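Local coordinates for uncharacterized protein TP-0789 domain-containing protein (Desulfovibrio piger ATCC 29098, PDB 4Z48), which is of unknown function but belongs to the LolA-like family, whose relatives bind lipid or lipoprotein acyl chains, so it may handle a hydrophobic ligand, at residues A11-A16 / D128-Y133; V17-V22 / Y149-T154; G139-D144 / R177-Y182; I204-Q209 / S226-D231. All blocks are in the same frame, centred on the assembly; numbering follows the deposited sequence. Where two conformers were deposited one is given.

Contact 1: residues A11-A16 / D128-Y133; sequences AGYDLA and DDVDEY
A16, on the side of helix 8-20, and V130, at the start of a short 3-10 turn, bring the two backbones closest, with their CA atoms 6.1 Å apart. V130 wedges into the helix side with both methyls. V130 CG1 approaches the Y13 ring obliquely, 3.5 Å from Y13 CE1, the two side chains crossing at about a right angle, while V130 CG2 lies 3.4 Å from A16 O and packs more loosely on A16 CB. The Y13 ring swings toward the turn because its CG stands anti to the backbone N (chi1 172°). There it also meets D131: OD1 comes in at the ring edge, in plane, 3.5 Å from Y13 CE1, and the carboxylate is turned only 26° from the ring. Beside this contact, a water donates to both segments, at 2.8 Å to A16 O and 2.7 Å to D128 OD1, tying the helix backbone to the loop. D129, just before V130, is the centre of an inverse gamma turn. Altogether a helix is held against the loop that leads into strand 133-143, consistent with the LolA-like arrangement of helix and loops laid over a curved antiparallel sheet.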
# COMPACT_ATOMS: atom_id res chain seq x y z
N ALA A 11 18.14 13.84 -6.94
CA ALA A 11 17.45 13.23 -8.09
C ALA A 11 16.46 12.14 -7.63
O ALA A 11 15.40 11.99 -8.24
CB ALA A 11 18.46 12.63 -9.07
N GLY A 12 16.82 11.39 -6.59
CA GLY A 12 15.96 10.34 -6.04
C GLY A 12 14.71 10.96 -5.44
O GLY A 12 13.60 10.52 -5.73
N TYR A 13 14.90 12.08 -4.68
CA TYR A 13 13.77 12.80 -4.07
C TYR A 13 12.86 13.40 -5.16
O TYR A 13 11.64 13.30 -5.02
CB TYR A 13 14.26 13.88 -3.08
CG TYR A 13 13.19 14.80 -2.55
CD1 TYR A 13 12.50 14.49 -1.38
CD2 TYR A 13 12.91 16.02 -3.17
CE1 TYR A 13 11.52 15.35 -0.88
CE2 TYR A 13 11.94 16.88 -2.68
CZ TYR A 13 11.24 16.54 -1.53
OH TYR A 13 10.29 17.41 -1.05
N ASP A 14 13.45 14.02 -6.21
CA ASP A 14 12.69 14.65 -7.29
C ASP A 14 11.80 13.61 -8.03
O ASP A 14 10.64 13.91 -8.32
CB ASP A 14 13.63 15.40 -8.24
CG ASP A 14 14.16 16.68 -7.59
OD1 ASP A 14 13.62 17.07 -6.53
OD2 ASP A 14 15.10 17.27 -8.13
N LEU A 15 12.32 12.39 -8.24
CA LEU A 15 11.56 11.29 -8.83
C LEU A 15 10.41 10.88 -7.92
O LEU A 15 9.27 10.77 -8.40
CB LEU A 15 12.46 10.07 -9.13
CG LEU A 15 11.74 8.83 -9.68
CD1 LEU A 15 11.14 9.11 -11.05
CD2 LEU A 15 12.67 7.67 -9.73
N ALA A 16 10.69 10.68 -6.61
CA ALA A 16 9.67 10.33 -5.62
C ALA A 16 8.51 11.34 -5.65
O ALA A 16 7.37 10.93 -5.56
CB ALA A 16 10.30 10.25 -4.23
N ASP A 128 3.25 6.42 -0.96
CA ASP A 128 4.07 7.49 -1.50
C ASP A 128 4.15 8.74 -0.58
O ASP A 128 4.01 9.87 -1.06
CB ASP A 128 3.57 7.86 -2.91
CG ASP A 128 3.83 6.77 -3.94
OD1 ASP A 128 5.00 6.62 -4.38
OD2 ASP A 128 2.87 6.06 -4.31
N ASP A 129 4.43 8.54 0.72
CA ASP A 129 4.62 9.63 1.70
C ASP A 129 6.09 10.08 1.58
O ASP A 129 6.94 9.64 2.35
CB ASP A 129 4.26 9.15 3.11
CG ASP A 129 3.80 10.25 4.06
OD1 ASP A 129 4.53 11.26 4.18
OD2 ASP A 129 2.74 10.08 4.70
N VAL A 130 6.37 10.91 0.54
CA VAL A 130 7.67 11.38 0.07
C VAL A 130 8.62 11.83 1.21
O VAL A 130 9.80 11.45 1.21
CB VAL A 130 7.55 12.48 -1.03
CG1 VAL A 130 8.88 13.14 -1.34
CG2 VAL A 130 6.95 11.91 -2.32
N ASP A 131 8.11 12.61 2.17
CA ASP A 131 8.97 13.16 3.22
C ASP A 131 9.20 12.20 4.42
O ASP A 131 9.81 12.60 5.41
CB ASP A 131 8.45 14.53 3.68
CG ASP A 131 8.54 15.61 2.60
OD1 ASP A 131 9.63 15.77 1.99
OD2 ASP A 131 7.54 16.32 2.39
N GLU A 132 8.82 10.94 4.29
CA GLU A 132 9.12 9.99 5.36
C GLU A 132 10.44 9.25 5.07
O GLU A 132 10.94 8.53 5.94
CB GLU A 132 7.96 9.01 5.59
CG GLU A 132 6.74 9.65 6.22
CD GLU A 132 5.76 8.69 6.87
OE1 GLU A 132 5.46 7.63 6.27
OE2 GLU A 132 5.24 9.03 7.96
N TYR A 133 11.05 9.52 3.89
CA TYR A 133 12.25 8.81 3.43
C TYR A 133 13.37 9.67 2.88
O TYR A 133 13.17 10.77 2.42
CB TYR A 133 11.84 7.84 2.28
CG TYR A 133 10.67 6.93 2.60
CD1 TYR A 133 9.36 7.33 2.34
CD2 TYR A 133 10.87 5.67 3.15
CE1 TYR A 133 8.27 6.51 2.64
CE2 TYR A 133 9.80 4.83 3.44
CZ TYR A 133 8.50 5.26 3.21
OH TYR A 133 7.43 4.45 3.51
O HOH W 1 6.72 8.71 -3.97

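Contact 2: residues V17-V22 / Y149-T154; sequences VRMDQV and YILERT
R18 and Y149 meet with their flat groups almost perpendicular, the guanidinium and phenol planes standing 88° apart. R18 reaches the end of the tyrosine with one terminal nitrogen: R18 NH2 donates to Y149 OH over 3.0 Å, and the hydroxyl oxygen lies nearly in the guanidinium plane. The bond is bent, with an angle of 145° at the hydrogen, and R18 NH2 also stands 3.5 Å from Y149 CZ. A bend at chi3 (-72°) turns the arginine out of a fully extended course and brings its head to the phenol. The second terminal nitrogen is linked through a water that accepts from R18 NH1 at 3.0 Å and is hydrogen-bonded to Y149 OH at 2.7 Å, lying in the plane of the ring at its edge. Direct and water-mediated links therefore grip the same hydroxyl, which should limit the swing of an otherwise exposed arginine.

Deeper in, the pairing is apolar. The selenium of the selenomethionine M19 touches L151 CD2 at 3.8 Å, the two side chains lying side by side and pointing opposite ways. Both residues are buried, and M19 goes on to touch V170 of strand 163-171.

Y149 and L151, two residues apart, share the face of strand 146-155 turned to helix 8-20, where L15 packs on both of them. Strands 133-143 and 163-171 flank 146-155, so the C-terminal part of helix 8-20 lies over strand 146-155 and its neighbours.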
# COMPACT_ATOMS: atom_id res chain seq x y z
N VAL A 17 8.81 12.64 -5.83
CA VAL A 17 7.83 13.74 -5.90
C VAL A 17 6.95 13.56 -7.16
O VAL A 17 5.73 13.66 -7.05
CB VAL A 17 8.52 15.14 -5.87
CG1 VAL A 17 7.58 16.26 -6.29
CG2 VAL A 17 9.12 15.43 -4.50
N ARG A 18 7.57 13.31 -8.33
CA ARG A 18 6.87 13.07 -9.60
C ARG A 18 5.93 11.87 -9.49
O ARG A 18 4.79 11.92 -9.96
CB ARG A 18 7.85 12.85 -10.77
CG ARG A 18 8.60 14.11 -11.21
CD ARG A 18 9.07 14.00 -12.65
NE ARG A 18 10.17 13.05 -12.83
CZ ARG A 18 10.26 12.17 -13.83
NH1 ARG A 18 9.31 12.10 -14.75
NH2 ARG A 18 11.31 11.36 -13.91
N MSE A 19 6.40 10.79 -8.83
CA MSE A 19 5.62 9.59 -8.58
C MSE A 19 4.37 9.90 -7.76
O MSE A 19 3.32 9.30 -7.98
CB MSE A 19 6.47 8.54 -7.84
CG MSE A 19 7.60 7.98 -8.68
SE MSE A 19 8.72 6.80 -7.60
CE MSE A 19 7.47 5.31 -7.20
N ASP A 20 4.51 10.79 -6.77
CA ASP A 20 3.43 11.19 -5.86
C ASP A 20 2.38 12.05 -6.62
O ASP A 20 1.24 12.16 -6.17
CB ASP A 20 4.01 11.93 -4.64
CG ASP A 20 3.04 12.25 -3.51
OD1 ASP A 20 2.17 11.40 -3.22
OD2 ASP A 20 3.14 13.37 -2.94
N GLN A 21 2.75 12.62 -7.78
CA GLN A 21 1.83 13.43 -8.59
C GLN A 21 0.93 12.59 -9.53
O GLN A 21 -0.01 13.15 -10.10
CB GLN A 21 2.58 14.49 -9.40
CG GLN A 21 2.87 15.76 -8.57
CD GLN A 21 4.15 16.47 -8.95
OE1 GLN A 21 4.70 16.32 -10.06
NE2 GLN A 21 4.65 17.28 -8.03
N VAL A 22 1.19 11.27 -9.67
CA VAL A 22 0.40 10.39 -10.57
C VAL A 22 -1.09 10.35 -10.15
O VAL A 22 -1.97 10.54 -11.00
CB VAL A 22 1.01 8.96 -10.66
CG1 VAL A 22 0.09 8.01 -11.45
CG2 VAL A 22 2.41 9.00 -11.28
N TYR A 149 13.59 3.22 -13.71
CA TYR A 149 14.52 3.90 -12.79
C TYR A 149 14.70 2.92 -11.61
O TYR A 149 13.72 2.25 -11.24
CB TYR A 149 13.91 5.19 -12.24
CG TYR A 149 13.58 6.28 -13.22
CD1 TYR A 149 14.57 7.08 -13.76
CD2 TYR A 149 12.25 6.59 -13.52
CE1 TYR A 149 14.27 8.13 -14.62
CE2 TYR A 149 11.94 7.63 -14.40
CZ TYR A 149 12.95 8.41 -14.93
OH TYR A 149 12.68 9.46 -15.79
N ILE A 150 15.89 2.84 -11.03
CA ILE A 150 16.18 2.09 -9.81
C ILE A 150 16.22 3.16 -8.70
O ILE A 150 17.11 4.02 -8.71
CB ILE A 150 17.45 1.20 -9.87
CG1 ILE A 150 17.48 0.28 -11.13
CG2 ILE A 150 17.57 0.38 -8.55
CD1 ILE A 150 18.90 -0.11 -11.57
N LEU A 151 15.23 3.13 -7.80
CA LEU A 151 15.11 4.12 -6.73
C LEU A 151 15.12 3.46 -5.39
O LEU A 151 14.20 2.69 -5.07
CB LEU A 151 13.77 4.92 -6.87
CG LEU A 151 13.57 6.08 -5.86
CD1 LEU A 151 14.68 7.13 -6.00
CD2 LEU A 151 12.22 6.75 -6.06
N GLU A 152 16.16 3.74 -4.60
CA GLU A 152 16.24 3.22 -3.24
C GLU A 152 15.66 4.25 -2.30
O GLU A 152 15.93 5.45 -2.48
CB GLU A 152 17.69 2.91 -2.83
CG GLU A 152 18.33 1.75 -3.57
CD GLU A 152 19.60 1.19 -2.96
OE1 GLU A 152 19.94 1.55 -1.80
OE2 GLU A 152 20.25 0.35 -3.63
N ARG A 153 14.89 3.81 -1.32
CA ARG A 153 14.38 4.72 -0.30
C ARG A 153 14.61 4.09 1.07
O ARG A 153 14.44 2.90 1.23
CB ARG A 153 12.92 5.14 -0.55
CG ARG A 153 11.84 4.16 -0.18
CD ARG A 153 10.49 4.79 -0.39
NE ARG A 153 9.44 3.83 -0.06
CZ ARG A 153 8.14 4.03 -0.29
NH1 ARG A 153 7.72 5.14 -0.87
NH2 ARG A 153 7.26 3.10 0.05
N THR A 154 15.11 4.89 2.01
CA THR A 154 15.43 4.48 3.37
C THR A 154 14.55 5.30 4.29
O THR A 154 14.49 6.52 4.12
CB THR A 154 16.95 4.68 3.64
OG1 THR A 154 17.69 3.94 2.68
CG2 THR A 154 17.37 4.19 5.00
O HOH W 2 10.19 10.00 -16.75

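Contact 3: residues G139-D144 / R177-Y182; sequences GEENVD and RLRADY
The guanidinium of R179 has V143 over one face: V143 CG1 sits 3.8 Å above the plane, displaced toward the rim. At the guanidinium edge, near its plane, lies E141 OE1, 4.1 Å from R179 NH2. That is beyond a salt bridge, and the carboxylate plane is turned 52° from the guanidinium, so the attraction between the charges is at most a loose one. E141 OE1 has its firmer partner in W169, whose NE1 is hydrogen-bonded to it. W169 also makes a cation-pi contact with R179, so it is the shared neighbour of both charged groups.

V143 works in two directions. Both its methyls reach the arginine, V143 CG2 standing 3.8 Å from R179 NH2, while V143 CB meets L178 CD2 at 3.8 Å. The valine and leucine run antiparallel alongside one another. R179 starts out extended, then bends at chi3 (73°), which carries its head across to the valine and glutamate. A buried valine thus packs on both the apolar leucine and the flat side of a cation.

Strands 133-143 and 177-184 are not neighbours in the sheet; 146-155 and 163-171 run between them, and L178 also packs on I146 and C148 of the former. The chain turns a corner at L178, where the side chains meet V143. There L178 and R179 both face W169 of strand 163-171, the signature of a classic beta bulge, which locally accentuates the twist of the strands, consistent with the curved LolA-like fold.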
# COMPACT_ATOMS: atom_id res chain seq x y z
N GLY A 139 20.13 4.42 -10.81
CA GLY A 139 20.29 4.36 -12.25
C GLY A 139 19.05 3.85 -12.93
O GLY A 139 17.93 4.12 -12.48
N GLU A 140 19.26 3.15 -14.04
CA GLU A 140 18.20 2.62 -14.90
C GLU A 140 18.55 1.20 -15.31
O GLU A 140 19.72 0.83 -15.36
CB GLU A 140 18.00 3.53 -16.14
CG GLU A 140 17.37 4.88 -15.80
CD GLU A 140 17.23 5.87 -16.95
OE1 GLU A 140 17.03 5.42 -18.10
OE2 GLU A 140 17.30 7.09 -16.68
N GLU A 141 17.52 0.40 -15.60
CA GLU A 141 17.64 -1.00 -15.99
C GLU A 141 16.41 -1.42 -16.77
O GLU A 141 15.30 -1.01 -16.43
CB GLU A 141 17.76 -1.87 -14.71
CG GLU A 141 18.14 -3.33 -14.93
CD GLU A 141 18.30 -4.17 -13.67
OE1 GLU A 141 17.96 -3.69 -12.56
OE2 GLU A 141 18.75 -5.33 -13.80
N ASN A 142 16.61 -2.25 -17.79
CA ASN A 142 15.49 -2.80 -18.56
C ASN A 142 15.07 -4.10 -17.87
O ASN A 142 15.87 -5.04 -17.79
CB ASN A 142 15.86 -3.00 -20.02
CG ASN A 142 14.69 -3.37 -20.90
OD1 ASN A 142 14.28 -4.53 -20.96
ND2 ASN A 142 14.13 -2.38 -21.58
N VAL A 143 13.84 -4.13 -17.31
CA VAL A 143 13.31 -5.27 -16.55
C VAL A 143 12.17 -5.92 -17.36
O VAL A 143 11.07 -5.37 -17.48
CB VAL A 143 12.86 -4.85 -15.11
CG1 VAL A 143 12.36 -6.05 -14.31
CG2 VAL A 143 13.99 -4.14 -14.36
N ASP A 144 12.48 -7.10 -17.95
CA ASP A 144 11.61 -7.90 -18.82
C ASP A 144 10.95 -7.02 -19.91
O ASP A 144 9.72 -6.96 -20.01
CB ASP A 144 10.56 -8.68 -18.00
CG ASP A 144 11.13 -9.75 -17.09
OD1 ASP A 144 11.86 -10.65 -17.60
OD2 ASP A 144 10.82 -9.73 -15.88
N ARG A 177 5.45 1.76 -9.85
CA ARG A 177 6.42 0.71 -9.53
C ARG A 177 6.12 -0.52 -10.39
O ARG A 177 4.94 -0.82 -10.63
CB ARG A 177 6.28 0.30 -8.05
CG ARG A 177 6.65 1.41 -7.07
CD ARG A 177 6.18 1.11 -5.63
NE ARG A 177 6.74 2.15 -4.74
CZ ARG A 177 6.20 3.35 -4.53
NH1 ARG A 177 5.05 3.67 -5.10
NH2 ARG A 177 6.80 4.23 -3.74
N LEU A 178 7.16 -1.23 -10.83
CA LEU A 178 7.08 -2.50 -11.52
C LEU A 178 7.45 -3.61 -10.54
O LEU A 178 6.82 -4.66 -10.52
CB LEU A 178 7.98 -2.50 -12.76
CG LEU A 178 8.13 -3.80 -13.56
CD1 LEU A 178 6.87 -4.13 -14.30
CD2 LEU A 178 9.26 -3.68 -14.55
N ARG A 179 8.42 -3.36 -9.67
CA ARG A 179 8.92 -4.32 -8.71
C ARG A 179 9.53 -3.56 -7.53
O ARG A 179 9.95 -2.40 -7.67
CB ARG A 179 9.98 -5.21 -9.44
CG ARG A 179 10.92 -6.06 -8.58
CD ARG A 179 11.81 -6.99 -9.41
NE ARG A 179 12.87 -6.27 -10.13
CZ ARG A 179 13.97 -6.84 -10.62
NH1 ARG A 179 14.19 -8.14 -10.46
NH2 ARG A 179 14.87 -6.11 -11.27
N ALA A 180 9.54 -4.20 -6.36
CA ALA A 180 10.24 -3.64 -5.20
C ALA A 180 10.71 -4.74 -4.26
O ALA A 180 10.06 -5.79 -4.11
CB ALA A 180 9.39 -2.62 -4.45
N ASP A 181 11.90 -4.54 -3.71
CA ASP A 181 12.51 -5.43 -2.73
C ASP A 181 12.54 -4.72 -1.41
O ASP A 181 12.98 -3.58 -1.37
CB ASP A 181 13.90 -5.87 -3.15
CG ASP A 181 13.95 -6.86 -4.30
OD1 ASP A 181 12.90 -7.43 -4.63
OD2 ASP A 181 15.05 -7.05 -4.88
N TYR A 182 12.03 -5.37 -0.34
CA TYR A 182 11.98 -4.82 1.02
C TYR A 182 12.94 -5.56 1.91
O TYR A 182 13.01 -6.79 1.87
CB TYR A 182 10.55 -4.91 1.62
CG TYR A 182 9.48 -3.98 1.08
CD1 TYR A 182 9.69 -3.24 -0.08
CD2 TYR A 182 8.21 -3.94 1.65
CE1 TYR A 182 8.68 -2.42 -0.61
CE2 TYR A 182 7.21 -3.11 1.15
CZ TYR A 182 7.44 -2.37 0.01
OH TYR A 182 6.43 -1.58 -0.48

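Contact 4: residues I204-Q209 / S226-D231; sequences IWTVTQ and SNLRYD
The beta hairpin formed by strands 204-214 and 219-230 has splayed apart at its open end, and here side chains span the gap between I204, T206 and their partners L228 and Y230. The axes of strands 204-209 and 228-230 approach no nearer than 10.2 Å and run at 143° to each other, the chain having turned a corner at N227. Y230 does most of the bridging. I204 lays CD1 over one ring face, a CH-pi contact with the methyl 3.8 Å from the Y230 centroid and only 12° off the ring normal, and adds I204 CB at 3.7 Å from Y230 CE2. L228 CD2 lies over the opposite face, toward the rim, but this touch is doubtful, since L228 was modelled in two conformers. The far end of the ring meets T206 in its own plane: Y230 OH lies 2.7 Å from T206 OG1, the two side chains arriving from opposite directions. T206 CG2 is tucked beside the same hydroxyl.

T206 also donates from OG1 to I204 O of its own strand over 2.8 Å, from a position well out of the carbonyl plane. With OG1 beside the backbone N (chi1 -51°), one oxygen can serve both neighbours. Its proton is engaged by the I204 carbonyl, which leaves OG1 suited to accept from Y230 OH, although that phenol proton has another acceptor within reach. The ring is thus probably anchored at its polar end and braced by a methyl of I204 over one face, joining the strands by side chains here, with no backbone bond between these two segments.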
# COMPACT_ATOMS: atom_id res chain seq x y z
N ILE A 204 -5.79 7.88 -15.08
CA ILE A 204 -4.76 7.69 -14.06
C ILE A 204 -4.19 6.26 -14.13
O ILE A 204 -4.89 5.28 -13.83
CB ILE A 204 -5.32 7.97 -12.61
CG1 ILE A 204 -5.99 9.37 -12.48
CG2 ILE A 204 -4.22 7.75 -11.53
CD1 ILE A 204 -6.74 9.65 -11.09
N TRP A 205 -2.89 6.16 -14.44
CA TRP A 205 -2.18 4.89 -14.47
C TRP A 205 -2.20 4.32 -13.03
O TRP A 205 -1.80 5.02 -12.09
CB TRP A 205 -0.76 5.10 -15.01
CG TRP A 205 -0.71 5.08 -16.51
CD1 TRP A 205 -0.50 6.15 -17.33
CD2 TRP A 205 -0.94 3.95 -17.36
NE1 TRP A 205 -0.58 5.75 -18.65
CE2 TRP A 205 -0.83 4.40 -18.69
CE3 TRP A 205 -1.19 2.58 -17.13
CZ2 TRP A 205 -0.95 3.54 -19.79
CZ3 TRP A 205 -1.34 1.73 -18.21
CH2 TRP A 205 -1.25 2.21 -19.53
N THR A 206 -2.82 3.12 -12.88
CA THR A 206 -3.06 2.48 -11.58
C THR A 206 -2.57 1.04 -11.59
O THR A 206 -2.80 0.32 -12.58
CB THR A 206 -4.59 2.52 -11.30
OG1 THR A 206 -5.08 3.85 -11.47
CG2 THR A 206 -4.97 2.01 -9.88
N VAL A 207 -1.96 0.59 -10.49
CA VAL A 207 -1.57 -0.82 -10.31
C VAL A 207 -2.86 -1.55 -10.03
O VAL A 207 -3.62 -1.11 -9.16
CB VAL A 207 -0.50 -1.03 -9.18
CG1 VAL A 207 -0.38 -2.50 -8.80
CG2 VAL A 207 0.88 -0.47 -9.61
N THR A 208 -3.15 -2.66 -10.76
CA THR A 208 -4.40 -3.39 -10.55
C THR A 208 -4.15 -4.86 -10.32
O THR A 208 -5.10 -5.63 -10.23
CB THR A 208 -5.39 -3.19 -11.74
OG1 THR A 208 -4.85 -3.75 -12.93
CG2 THR A 208 -5.80 -1.75 -11.95
N GLN A 209 -2.88 -5.25 -10.19
CA GLN A 209 -2.56 -6.63 -9.84
C GLN A 209 -1.20 -6.62 -9.17
O GLN A 209 -0.30 -5.88 -9.57
CB GLN A 209 -2.62 -7.56 -11.05
CG GLN A 209 -2.45 -9.03 -10.67
CD GLN A 209 -2.24 -9.88 -11.90
OE1 GLN A 209 -1.15 -9.91 -12.49
NE2 GLN A 209 -3.27 -10.63 -12.29
N SER A 226 -10.39 -5.01 -9.50
CA SER A 226 -11.29 -4.78 -10.62
C SER A 226 -12.40 -3.82 -10.21
O SER A 226 -12.49 -3.45 -9.04
CB SER A 226 -11.82 -6.09 -11.20
OG SER A 226 -12.54 -6.89 -10.28
N ASN A 227 -13.14 -3.30 -11.23
CA ASN A 227 -14.22 -2.32 -11.09
C ASN A 227 -13.71 -1.05 -10.36
O ASN A 227 -14.46 -0.43 -9.58
CB ASN A 227 -15.43 -2.92 -10.42
CG ASN A 227 -16.01 -4.06 -11.24
OD1 ASN A 227 -16.35 -3.90 -12.40
ND2 ASN A 227 -16.03 -5.25 -10.69
N LEU A 228 -12.44 -0.67 -10.64
CA LEU A 228 -11.88 0.52 -10.00
C LEU A 228 -12.38 1.78 -10.70
O LEU A 228 -12.47 1.85 -11.93
CB LEU A 228 -10.33 0.51 -9.92
CG LEU A 228 -9.67 1.51 -8.92
CD1 LEU A 228 -8.35 1.00 -8.45
CD2 LEU A 228 -9.47 2.88 -9.53
N ARG A 229 -12.77 2.75 -9.89
CA ARG A 229 -13.30 4.04 -10.36
C ARG A 229 -12.72 5.19 -9.54
O ARG A 229 -12.47 5.01 -8.35
CB ARG A 229 -14.83 4.06 -10.25
CG ARG A 229 -15.56 3.21 -11.28
CD ARG A 229 -16.83 3.90 -11.75
NE ARG A 229 -17.83 4.03 -10.69
CZ ARG A 229 -18.80 4.94 -10.68
NH1 ARG A 229 -18.89 5.83 -11.65
NH2 ARG A 229 -19.66 4.98 -9.67
N TYR A 230 -12.51 6.36 -10.15
CA TYR A 230 -12.05 7.55 -9.42
C TYR A 230 -13.13 8.63 -9.37
O TYR A 230 -13.97 8.68 -10.27
CB TYR A 230 -10.80 8.15 -10.06
CG TYR A 230 -9.57 7.30 -9.87
CD1 TYR A 230 -8.96 7.19 -8.63
CD2 TYR A 230 -8.98 6.65 -10.95
CE1 TYR A 230 -7.80 6.44 -8.46
CE2 TYR A 230 -7.83 5.87 -10.79
CZ TYR A 230 -7.26 5.76 -9.53
OH TYR A 230 -6.14 5.01 -9.30
N ASP A 231 -13.06 9.52 -8.36
CA ASP A 231 -13.96 10.67 -8.20
C ASP A 231 -15.44 10.31 -8.41
O ASP A 231 -16.13 10.92 -9.23
CB ASP A 231 -13.52 11.81 -9.12
CG ASP A 231 -12.12 12.31 -8.79
OD1 ASP A 231 -11.61 11.94 -7.75
OD2 ASP A 231 -11.56 13.10 -9.58

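Contacts 1 and 2 share helix 8-20 and lie with their centres 5 Å apart, G12 CA packing on L151 CD1. Contact 3 joins them through R177: R177 NH1 forms a salt bridge to D128 OD1 of contact 1 at 3.0 Å, and the selenomethionine methyl M19 CE of contact 2 packs on R177 CZ. Contacts 2 and 3, about 12 Å apart between centres, also use adjacent strands, with I150 N and G139 O probably hydrogen-bonded. Contact 4 is more remote, its centre about 23 Å from that of contact 1, but V22, at the end of segment 17-22, touches W205 and I204, joining it to contact 2. No ligand site is established for this protein.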